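Local coordinates for protein DNA-directed RNA polymerase subunit Rpo11 (Thermoplasma acidophilum, PDB 1XPP) that is a small subunit of the archaeal RNA polymerase, the enzyme that transcribes DNA into RNA, and probably pairs with a partner subunit through its dimerisation domain, at residues E50-I55 / Q64-V69. Residues are numbered along the deposited sequence; the frame is centred on the assembly and turned at random.
Sequences EARYYI and QIYVRV
Glu50 to Tyr54 runs antiparallel to Gln64-Arg68, the strand axes 4.7 Å apart. Glu50-Arg68, Arg52-Tyr66 and Tyr54-Gln64 are hydrogen-bonded pairs, each with two backbone bonds, among them Tyr54 N to Gln64 O at 2.8 Å; Ala51-Val67 and Tyr53-Ile65 are the non-hydrogen-bonded pairs between them. On the face bearing Glu50, the extended glutamate sends OE1 to the in-plane edge of the Arg68 guanidinium, a salt bridge of 2.8 Å to NH2. The carboxylate and guanidinium planes stand 86° apart, as fits a contact through NH2 alone rather than a coplanar two-point pairing; Arg68 NH1 pairs with Asp49. With an alanine in place of Glu50, Arg68 NH2 would probably lose its carboxylate mate, leaving the guanidinium to Asp49. Glu50 OE2 also lies at the Tyr66 ring edge, 3.9 Å from CE2. Tyr54 and Tyr66 run alongside each other, Tyr66 CB in the plane of the Tyr54 ring at its edge, 3.8 Å from CE1. On the opposite face, Tyr53 CB meets Ile65 CG2 at 4.2 Å; with CG between backbone N and carbonyl carbon (chi1 57°), the Tyr53 ring leads away to helix 32-42, while Val67 packs on helix 74-105. This is a beta hairpin at one edge of the chain's four-stranded antiparallel sheet, backed by helices, in the Rpb3/Rpb11 dimerisation domain.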
loop_
_atom_site.group_PDB
_atom_site.type_symbol
_atom_site.label_atom_id
_atom_site.label_comp_id
_atom_site.label_asym_id
_atom_site.label_seq_id
_atom_site.Cartn_x
_atom_site.Cartn_y
_atom_site.Cartn_z
ATOM N N GLU D 50 1.798 11.944 -25.734
ATOM C CA GLU D 50 1.240 10.647 -25.408
ATOM C C GLU D 50 1.092 10.549 -23.907
ATOM O O GLU D 50 1.891 11.096 -23.171
ATOM C CB GLU D 50 2.151 9.510 -25.893
ATOM C CG GLU D 50 1.646 8.802 -27.162
ATOM C CD GLU D 50 2.661 7.832 -27.724
ATOM O OE1 GLU D 50 2.915 7.885 -28.953
ATOM O OE2 GLU D 50 3.214 7.029 -26.935
ATOM N N ALA D 51 0.058 9.850 -23.487
ATOM C CA ALA D 51 -0.116 9.523 -22.069
ATOM C C ALA D 51 -0.780 8.180 -22.004
ATOM O O ALA D 51 -1.831 7.958 -22.621
ATOM C CB ALA D 51 -0.942 10.563 -21.360
ATOM N N ARG D 52 -0.164 7.282 -21.240
ATOM C CA ARG D 52 -0.609 5.902 -21.190
ATOM C C ARG D 52 -0.574 5.399 -19.768
ATOM O O ARG D 52 0.328 5.742 -19.006
ATOM C CB ARG D 52 0.335 5.018 -21.994
ATOM C CG ARG D 52 0.557 5.459 -23.436
ATOM C CD ARG D 52 -0.511 4.864 -24.343
ATOM N NE ARG D 52 -0.647 3.433 -24.100
ATOM C CZ ARG D 52 -1.323 2.589 -24.874
ATOM N NH1 ARG D 52 -1.930 3.028 -25.974
ATOM N NH2 ARG D 52 -1.379 1.298 -24.551
ATOM N N TYR D 53 -1.538 4.564 -19.415
ATOM C CA TYR D 53 -1.398 3.772 -18.203
ATOM C C TYR D 53 -1.128 2.341 -18.580
ATOM O O TYR D 53 -1.584 1.865 -19.642
ATOM C CB TYR D 53 -2.648 3.839 -17.321
ATOM C CG TYR D 53 -3.934 3.409 -17.988
ATOM C CD1 TYR D 53 -4.298 2.046 -18.049
ATOM C CD2 TYR D 53 -4.791 4.352 -18.537
ATOM C CE1 TYR D 53 -5.487 1.657 -18.665
ATOM C CE2 TYR D 53 -5.982 3.975 -19.129
ATOM C CZ TYR D 53 -6.322 2.631 -19.196
ATOM O OH TYR D 53 -7.515 2.286 -19.806
ATOM N N TYR D 54 -0.442 1.661 -17.673
ATOM C CA TYR D 54 -0.150 0.232 -17.812
ATOM C C TYR D 54 -0.565 -0.411 -16.517
ATOM O O TYR D 54 0.045 -0.200 -15.460
ATOM C CB TYR D 54 1.314 -0.024 -18.095
ATOM C CG TYR D 54 1.823 0.766 -19.276
ATOM C CD1 TYR D 54 2.360 2.058 -19.115
ATOM C CD2 TYR D 54 1.729 0.244 -20.564
ATOM C CE1 TYR D 54 2.848 2.779 -20.222
ATOM C CE2 TYR D 54 2.193 0.954 -21.650
ATOM C CZ TYR D 54 2.745 2.205 -21.479
ATOM O OH TYR D 54 3.189 2.845 -22.611
ATOM N N ILE D 55 -1.638 -1.188 -16.586
ATOM C CA ILE D 55 -2.135 -1.801 -15.379
ATOM C C ILE D 55 -2.130 -3.302 -15.553
ATOM O O ILE D 55 -1.405 -4.008 -14.837
ATOM C CB ILE D 55 -3.523 -1.273 -15.020
ATOM C CG1 ILE D 55 -3.431 0.205 -14.669
ATOM C CG2 ILE D 55 -4.109 -2.061 -13.843
ATOM C CD1 ILE D 55 -4.771 0.940 -14.639
ATOM N N GLN D 64 2.136 1.513 -13.970
ATOM C CA GLN D 64 2.978 2.617 -14.364
ATOM C C GLN D 64 2.170 3.555 -15.251
ATOM O O GLN D 64 1.183 3.157 -15.902
ATOM C CB GLN D 64 4.161 2.116 -15.167
ATOM C CG GLN D 64 5.255 1.422 -14.338
ATOM C CD GLN D 64 6.355 0.829 -15.186
ATOM O OE1 GLN D 64 6.816 1.453 -16.135
ATOM N NE2 GLN D 64 6.824 -0.365 -14.800
ATOM N N ILE D 65 2.545 4.833 -15.211
ATOM C CA ILE D 65 2.062 5.780 -16.203
ATOM C C ILE D 65 3.246 6.405 -16.928
ATOM O O ILE D 65 4.315 6.582 -16.349
ATOM C CB ILE D 65 1.119 6.877 -15.592
ATOM C CG1 ILE D 65 1.850 7.763 -14.587
ATOM C CG2 ILE D 65 -0.103 6.258 -14.966
ATOM C CD1 ILE D 65 1.109 9.067 -14.278
ATOM N N TYR D 66 3.044 6.678 -18.225
ATOM C CA TYR D 66 4.053 7.236 -19.102
ATOM C C TYR D 66 3.454 8.477 -19.784
ATOM O O TYR D 66 2.332 8.433 -20.300
ATOM C CB TYR D 66 4.372 6.222 -20.202
ATOM C CG TYR D 66 5.171 6.784 -21.352
ATOM C CD1 TYR D 66 6.467 7.281 -21.155
ATOM C CD2 TYR D 66 4.622 6.857 -22.609
ATOM C CE1 TYR D 66 7.197 7.792 -22.233
ATOM C CE2 TYR D 66 5.343 7.363 -23.682
ATOM C CZ TYR D 66 6.613 7.816 -23.477
ATOM O OH TYR D 66 7.305 8.334 -24.549
ATOM N N VAL D 67 4.212 9.564 -19.772
ATOM C CA VAL D 67 3.747 10.808 -20.379
ATOM C C VAL D 67 4.879 11.365 -21.224
ATOM O O VAL D 67 6.007 11.479 -20.745
ATOM C CB VAL D 67 3.362 11.864 -19.282
ATOM C CG1 VAL D 67 2.877 13.155 -19.915
ATOM C CG2 VAL D 67 2.279 11.313 -18.333
ATOM N N ARG D 68 4.560 11.694 -22.464
ATOM C CA ARG D 68 5.481 12.448 -23.324
ATOM C C ARG D 68 4.809 13.739 -23.789
ATOM O O ARG D 68 3.678 13.729 -24.220
ATOM C CB ARG D 68 5.916 11.626 -24.530
ATOM C CG ARG D 68 6.905 12.368 -25.467
ATOM C CD ARG D 68 7.433 11.447 -26.578
ATOM N NE ARG D 68 6.397 10.573 -27.115
ATOM C CZ ARG D 68 5.748 10.774 -28.258
ATOM N NH1 ARG D 68 6.030 11.824 -29.019
ATOM N NH2 ARG D 68 4.816 9.914 -28.651
ATOM N N VAL D 69 5.563 14.835 -23.721
ATOM C CA VAL D 69 5.046 16.164 -24.075
ATOM C C VAL D 69 5.634 16.688 -25.408
ATOM O O VAL D 69 6.774 16.335 -25.765
ATOM C CB VAL D 69 5.306 17.169 -22.905
ATOM C CG1 VAL D 69 4.502 16.741 -21.634
ATOM C CG2 VAL D 69 6.765 17.302 -22.566
#